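PDB 7LR8: glycosyl hydrolase, which probably hydrolyses the mannose-beta-1,4-N-acetylglucosamine core disaccharide released during N-glycan breakdown, as a retaining glycosidase of family GH5. Local coordinates for residues His114-Asn117 against Asp123-Ser126; Val61-Arg66 against Ala129-Thr134. The protein carries 1 engineered substitution. All blocks are in the same frame, centred on the assembly; numbering follows the deposited sequence.

Interaction 1: His114-Asn117 against Asp123-Ser126. With AE3 (2-(2-ethoxyethoxy)ethanol), chain F.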
loop_
_atom_site.group_PDB
_atom_site.type_symbol
_atom_site.label_atom_id
_atom_site.label_comp_id
_atom_site.label_asym_id
_atom_site.label_seq_id
_atom_site.Cartn_x
_atom_site.Cartn_y
_atom_site.Cartn_z
ATOM N N HIS B 114 -10.825 3.389 -4.202
ATOM C CA HIS B 114 -11.546 3.085 -2.980
ATOM C C HIS B 114 -11.273 4.108 -1.883
ATOM O O HIS B 114 -11.429 3.795 -0.703
ATOM C CB HIS B 114 -11.176 1.678 -2.505
ATOM C CG HIS B 114 -11.579 0.600 -3.463
ATOM N ND1 HIS B 114 -12.763 -0.089 -3.345
ATOM C CD2 HIS B 114 -10.975 0.120 -4.578
ATOM C CE1 HIS B 114 -12.869 -0.963 -4.331
ATOM N NE2 HIS B 114 -11.802 -0.850 -5.104
ATOM N N ARG B 115 -10.860 5.321 -2.239
ATOM C CA ARG B 115 -10.505 6.295 -1.214
ATOM C C ARG B 115 -11.684 6.548 -0.289
ATOM O O ARG B 115 -12.743 7.012 -0.726
ATOM C CB ARG B 115 -10.050 7.598 -1.856
ATOM C CG ARG B 115 -9.602 8.644 -0.854
ATOM C CD ARG B 115 -8.340 8.208 -0.086
ATOM N NE ARG B 115 -7.914 9.207 0.889
ATOM C CZ ARG B 115 -7.036 10.168 0.632
ATOM N NH1 ARG B 115 -6.500 10.279 -0.583
ATOM N NH2 ARG B 115 -6.701 11.034 1.588
ATOM N N ARG B 116 -11.496 6.241 0.991
ATOM C CA ARG B 116 -12.545 6.358 1.996
ATOM C C ARG B 116 -11.886 6.819 3.283
ATOM O O ARG B 116 -10.922 6.198 3.734
ATOM C CB ARG B 116 -13.280 5.027 2.204
ATOM C CG ARG B 116 -14.169 4.634 1.039
ATOM C CD ARG B 116 -14.810 3.282 1.259
ATOM N NE ARG B 116 -13.878 2.174 1.091
ATOM C CZ ARG B 116 -14.230 0.891 1.165
ATOM N NH1 ARG B 116 -15.508 0.555 1.412
ATOM N NH2 ARG B 116 -13.321 -0.055 0.976
ATOM N N ASN B 117 -12.400 7.914 3.843
ATOM C CA ASN B 117 -11.764 8.593 4.974
ATOM C C ASN B 117 -11.526 7.627 6.137
ATOM O O ASN B 117 -12.448 6.932 6.577
ATOM C CB ASN B 117 -12.664 9.771 5.388
ATOM C CG ASN B 117 -12.038 10.680 6.433
ATOM O OD1 ASN B 117 -11.670 10.229 7.501
ATOM N ND2 ASN B 117 -11.957 11.984 6.137
ATOM N N ASP B 123 -17.695 2.033 6.413
ATOM C CA ASP B 123 -17.190 0.685 6.176
ATOM C C ASP B 123 -15.721 0.549 6.577
ATOM O O ASP B 123 -15.334 -0.479 7.143
ATOM C CB ASP B 123 -17.408 0.292 4.714
ATOM C CG ASP B 123 -18.892 0.151 4.372
ATOM O OD1 ASP B 123 -19.644 -0.367 5.229
ATOM O OD2 ASP B 123 -19.302 0.565 3.264
ATOM N N VAL B 124 -14.901 1.574 6.334
ATOM C CA VAL B 124 -13.506 1.514 6.776
ATOM C C VAL B 124 -13.437 1.462 8.293
ATOM O O VAL B 124 -12.651 0.696 8.866
ATOM C CB VAL B 124 -12.710 2.708 6.230
ATOM C CG1 VAL B 124 -11.300 2.779 6.922
ATOM C CG2 VAL B 124 -12.586 2.595 4.721
ATOM N N VAL B 125 -14.262 2.269 8.959
ATOM C CA VAL B 125 -14.246 2.338 10.415
ATOM C C VAL B 125 -14.741 1.032 11.015
ATOM O O VAL B 125 -14.193 0.545 12.006
ATOM C CB VAL B 125 -15.066 3.546 10.903
ATOM C CG1 VAL B 125 -15.299 3.469 12.416
ATOM C CG2 VAL B 125 -14.339 4.828 10.564
ATOM N N SER B 126 -15.762 0.422 10.414
ATOM C CA SER B 126 -16.186 -0.880 10.904
ATOM C C SER B 126 -15.081 -1.906 10.688
ATOM O O SER B 126 -14.864 -2.790 11.529
ATOM C CB SER B 126 -17.490 -1.293 10.204
ATOM O OG SER B 126 -17.605 -2.702 10.086
HETATM C C1 AE3 F . -22.905 4.707 13.733
HETATM C C2 AE3 F . -22.857 5.470 12.413
HETATM O O2 AE3 F . -22.044 4.790 11.501
HETATM C C3 AE3 F . -21.207 5.637 10.770
HETATM C C4 AE3 F . -19.761 5.399 11.199
HETATM O O3 AE3 F . -19.012 6.566 11.017
HETATM C C5 AE3 F . -17.649 6.424 11.305
HETATM C C6 AE3 F . -17.345 6.989 12.692
HETATM O O4 AE3 F . -17.518 5.990 13.659
HETATM O O HOH W 1 -18.029 2.020 1.564
#

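Interaction 2: Val61-Arg66 against Ala129-Thr134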
loop_
_atom_site.group_PDB
_atom_site.type_symbol
_atom_site.label_atom_id
_atom_site.label_comp_id
_atom_site.label_asym_id
_atom_site.label_seq_id
_atom_site.Cartn_x
_atom_site.Cartn_y
_atom_site.Cartn_z
ATOM N N VAL B 61 -0.804 -5.657 5.623
ATOM C CA VAL B 61 -0.425 -7.064 5.611
ATOM C C VAL B 61 -1.380 -7.890 6.467
ATOM O O VAL B 61 -1.715 -9.030 6.121
ATOM C CB VAL B 61 1.035 -7.209 6.068
ATOM C CG1 VAL B 61 1.412 -8.683 6.234
ATOM C CG2 VAL B 61 1.946 -6.530 5.070
ATOM N N PHE B 62 -1.856 -7.326 7.580
ATOM C CA PHE B 62 -2.778 -8.054 8.442
ATOM C C PHE B 62 -4.203 -8.054 7.895
ATOM O O PHE B 62 -4.932 -9.035 8.076
ATOM C CB PHE B 62 -2.760 -7.460 9.851
ATOM C CG PHE B 62 -1.636 -7.960 10.708
ATOM C CD1 PHE B 62 -0.312 -7.796 10.318
ATOM C CD2 PHE B 62 -1.904 -8.608 11.903
ATOM C CE1 PHE B 62 0.724 -8.268 11.129
ATOM C CE2 PHE B 62 -0.878 -9.066 12.708
ATOM C CZ PHE B 62 0.434 -8.901 12.312
ATOM N N GLN B 63 -4.614 -6.986 7.214
ATOM C CA GLN B 63 -5.984 -6.840 6.719
ATOM C C GLN B 63 -5.942 -6.394 5.257
ATOM O O GLN B 63 -6.272 -5.248 4.936
ATOM C CB GLN B 63 -6.763 -5.846 7.584
ATOM C CG GLN B 63 -8.284 -5.860 7.350
ATOM C CD GLN B 63 -9.030 -4.964 8.324
ATOM O OE1 GLN B 63 -8.450 -4.050 8.910
ATOM N NE2 GLN B 63 -10.321 -5.227 8.509
ATOM N N PRO B 64 -5.545 -7.288 4.346
ATOM C CA PRO B 64 -5.325 -6.874 2.947
ATOM C C PRO B 64 -6.604 -6.569 2.203
ATOM O O PRO B 64 -6.544 -5.923 1.149
ATOM C CB PRO B 64 -4.610 -8.082 2.330
ATOM C CG PRO B 64 -5.100 -9.250 3.182
ATOM C CD PRO B 64 -5.132 -8.681 4.576
ATOM N N ASN B 65 -7.727 -7.070 2.693
ATOM C CA ASN B 65 -9.060 -6.763 2.207
ATOM C C ASN B 65 -9.899 -6.430 3.428
ATOM O O ASN B 65 -9.663 -6.969 4.506
ATOM C CB ASN B 65 -9.635 -7.960 1.426
ATOM C CG ASN B 65 -11.055 -7.739 0.974
ATOM O OD1 ASN B 65 -11.985 -7.877 1.756
ATOM N ND2 ASN B 65 -11.228 -7.398 -0.301
ATOM N N ARG B 66 -10.866 -5.520 3.278
ATOM C CA ARG B 66 -11.618 -5.072 4.450
ATOM C C ARG B 66 -12.208 -6.235 5.237
ATOM O O ARG B 66 -12.324 -6.166 6.467
ATOM C CB ARG B 66 -12.736 -4.115 4.037
ATOM C CG ARG B 66 -13.557 -3.577 5.206
ATOM C CD ARG B 66 -14.495 -2.448 4.782
ATOM N NE ARG B 66 -15.404 -2.843 3.708
ATOM C CZ ARG B 66 -16.597 -3.401 3.906
ATOM N NH1 ARG B 66 -17.019 -3.647 5.141
ATOM N NH2 ARG B 66 -17.359 -3.719 2.872
ATOM N N ALA B 129 -12.416 -1.369 13.445
ATOM C CA ALA B 129 -12.881 -1.852 14.742
ATOM C C ALA B 129 -12.789 -3.366 14.826
ATOM O O ALA B 129 -12.377 -3.910 15.856
ATOM C CB ALA B 129 -14.319 -1.375 14.994
ATOM N N GLU B 130 -13.165 -4.071 13.751
ATOM C CA GLU B 130 -13.112 -5.529 13.789
ATOM C C GLU B 130 -11.672 -6.023 13.838
ATOM O O GLU B 130 -11.373 -7.022 14.509
ATOM C CB GLU B 130 -13.846 -6.113 12.576
ATOM C CG GLU B 130 -13.934 -7.645 12.530
ATOM C CD GLU B 130 -14.515 -8.309 13.792
ATOM O OE1 GLU B 130 -15.160 -7.651 14.649
ATOM O OE2 GLU B 130 -14.298 -9.520 13.930
ATOM N N TYR B 131 -10.775 -5.327 13.136
ATOM C CA TYR B 131 -9.349 -5.636 13.175
ATOM C C TYR B 131 -8.784 -5.494 14.589
ATOM O O TYR B 131 -8.136 -6.414 15.103
ATOM C CB TYR B 131 -8.635 -4.710 12.185
ATOM C CG TYR B 131 -7.139 -4.590 12.283
ATOM C CD1 TYR B 131 -6.300 -5.663 12.009
ATOM C CD2 TYR B 131 -6.562 -3.383 12.638
ATOM C CE1 TYR B 131 -4.907 -5.526 12.084
ATOM C CE2 TYR B 131 -5.160 -3.236 12.722
ATOM C CZ TYR B 131 -4.350 -4.317 12.448
ATOM O OH TYR B 131 -2.971 -4.195 12.504
ATOM N N LEU B 132 -9.045 -4.359 15.244
ATOM C CA LEU B 132 -8.517 -4.147 16.593
ATOM C C LEU B 132 -9.121 -5.131 17.588
ATOM O O LEU B 132 -8.410 -5.682 18.436
ATOM C CB LEU B 132 -8.777 -2.713 17.055
ATOM C CG LEU B 132 -8.064 -1.569 16.335
ATOM C CD1 LEU B 132 -8.519 -0.248 16.932
ATOM C CD2 LEU B 132 -6.557 -1.726 16.459
ATOM N N ARG B 133 -10.437 -5.359 17.502
ATOM C CA ARG B 133 -11.077 -6.350 18.353
ATOM C C ARG B 133 -10.462 -7.730 18.152
ATOM O O ARG B 133 -10.257 -8.475 19.119
ATOM C CB ARG B 133 -12.578 -6.391 18.049
ATOM C CG ARG B 133 -13.397 -7.135 19.108
ATOM C CD ARG B 133 -14.733 -7.632 18.555
ATOM N NE ARG B 133 -14.531 -8.535 17.431
ATOM C CZ ARG B 133 -14.220 -9.822 17.548
ATOM N NH1 ARG B 133 -14.102 -10.382 18.751
ATOM N NH2 ARG B 133 -14.026 -10.547 16.453
ATOM N N THR B 134 -10.192 -8.091 16.894
ATOM C CA THR B 134 -9.636 -9.405 16.576
ATOM C C THR B 134 -8.244 -9.575 17.181
ATOM O O THR B 134 -7.939 -10.616 17.780
ATOM C CB THR B 134 -9.594 -9.598 15.055
ATOM O OG1 THR B 134 -10.936 -9.693 14.551
ATOM C CG2 THR B 134 -8.878 -10.889 14.679
#

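Interaction 1: His114-Asn117 against Asp123-Ser126
R116 and V124 show how a loop can be held against a helix without a direct polar bond between them. The methyl CG2 of V124 packs against R116 CB at 3.6 Å and lies over one face of the guanidinium, 3.9 Å from NE. The arginine's chain bends at chi3 (-74°), which brings its flat end back over this methyl and on toward D123, whose CB is 3.8 Å from NH1. The opposite charges stop short of a salt bridge: NH1 and D123 OD2 are 4.2 Å apart, and the guanidinium and carboxylate planes are turned 69° from each other. A water joins the two groups, accepting from R116 NH1 at 2.9 Å in the guanidinium plane and donating to D123 OD2 at 2.6 Å. The other end nitrogen, NH2, donates to the carbonyl of W109 and forms a salt bridge with D315 of the second subunit, so the group that packs on V124 also serves the dimer interface. Beyond R116, the carbonyl O of N117 approaches V124 CB at 4.2 Å. The contact thus fastens the loop after strand 103-104 to the first turn of helix 122-139, while V125 touches helix 170-187 and a bound 2-(2-ethoxyethoxy)ethanol.

Interaction 2: Val61-Arg66 against Ala129-Thr134
The Y131 ring and the Q63 amide, two flat groups with planes 28° apart, meet at a slant: Q63 OE1 lies 3.3 Å from Y131 CB and 3.7 Å from CG. Farther along the same ring, F62 CB reaches CE1 at 3.7 Å, also obliquely, while the phenyl group itself leads away to meet W30 edge-to-face. The setting is the outer layer of the (beta/alpha)8 barrel of family GH5, where the segment leaving the short helix 59-62 packs on helix 122-139. The first torsion of Y131 sets CG opposite the backbone N (chi1 165°), which carries the ring across to F62 and Q63; it also meets the ring of W59, and its hydroxyl is hydrogen-bonded to the carbonyl of G95. Q63 is extended, and both ends of its buried amide are used. OE1 accepts from W59 NE1, and NE2 donates to the carbonyls of G127 and R66, so the amide's rotation is fixed from both sides. Replacing Q63 with a leucine would probably leave W59 NE1 without its acceptor and remove the NE2 link that ties R66 O to G127 O. Elsewhere on the helix, R133 grips the E130 carboxylate side-on, with NE to OE1 and NH2 to OE2. Within the loop, Q63 NE2 reaches R66 O at 3.0 Å with an N-H...O angle of 136°, the donor tilted from the carbonyl plane.

Overall arrangement
From the N terminus the chain first passes helix 59-62 and residues 61-66, which wait for their partner until helix 122-139; interaction 2 therefore closes a long loop holding helix 71-86 and strand 90-94. Interaction 1 is nested inside it, closing a short loop of five residues between 114-117 and 123-126 on that same helix. One helix thus receives an early segment and a later loop at successive positions, the centres about 12 Å apart. The two meet where R66 CD packs 3.2 Å from D123 O. There R66 and R116 lie close together and both form salt bridges with D315 of the second subunit, whose carboxylate probably offsets their like charge, tying both contacts to the dimer interface.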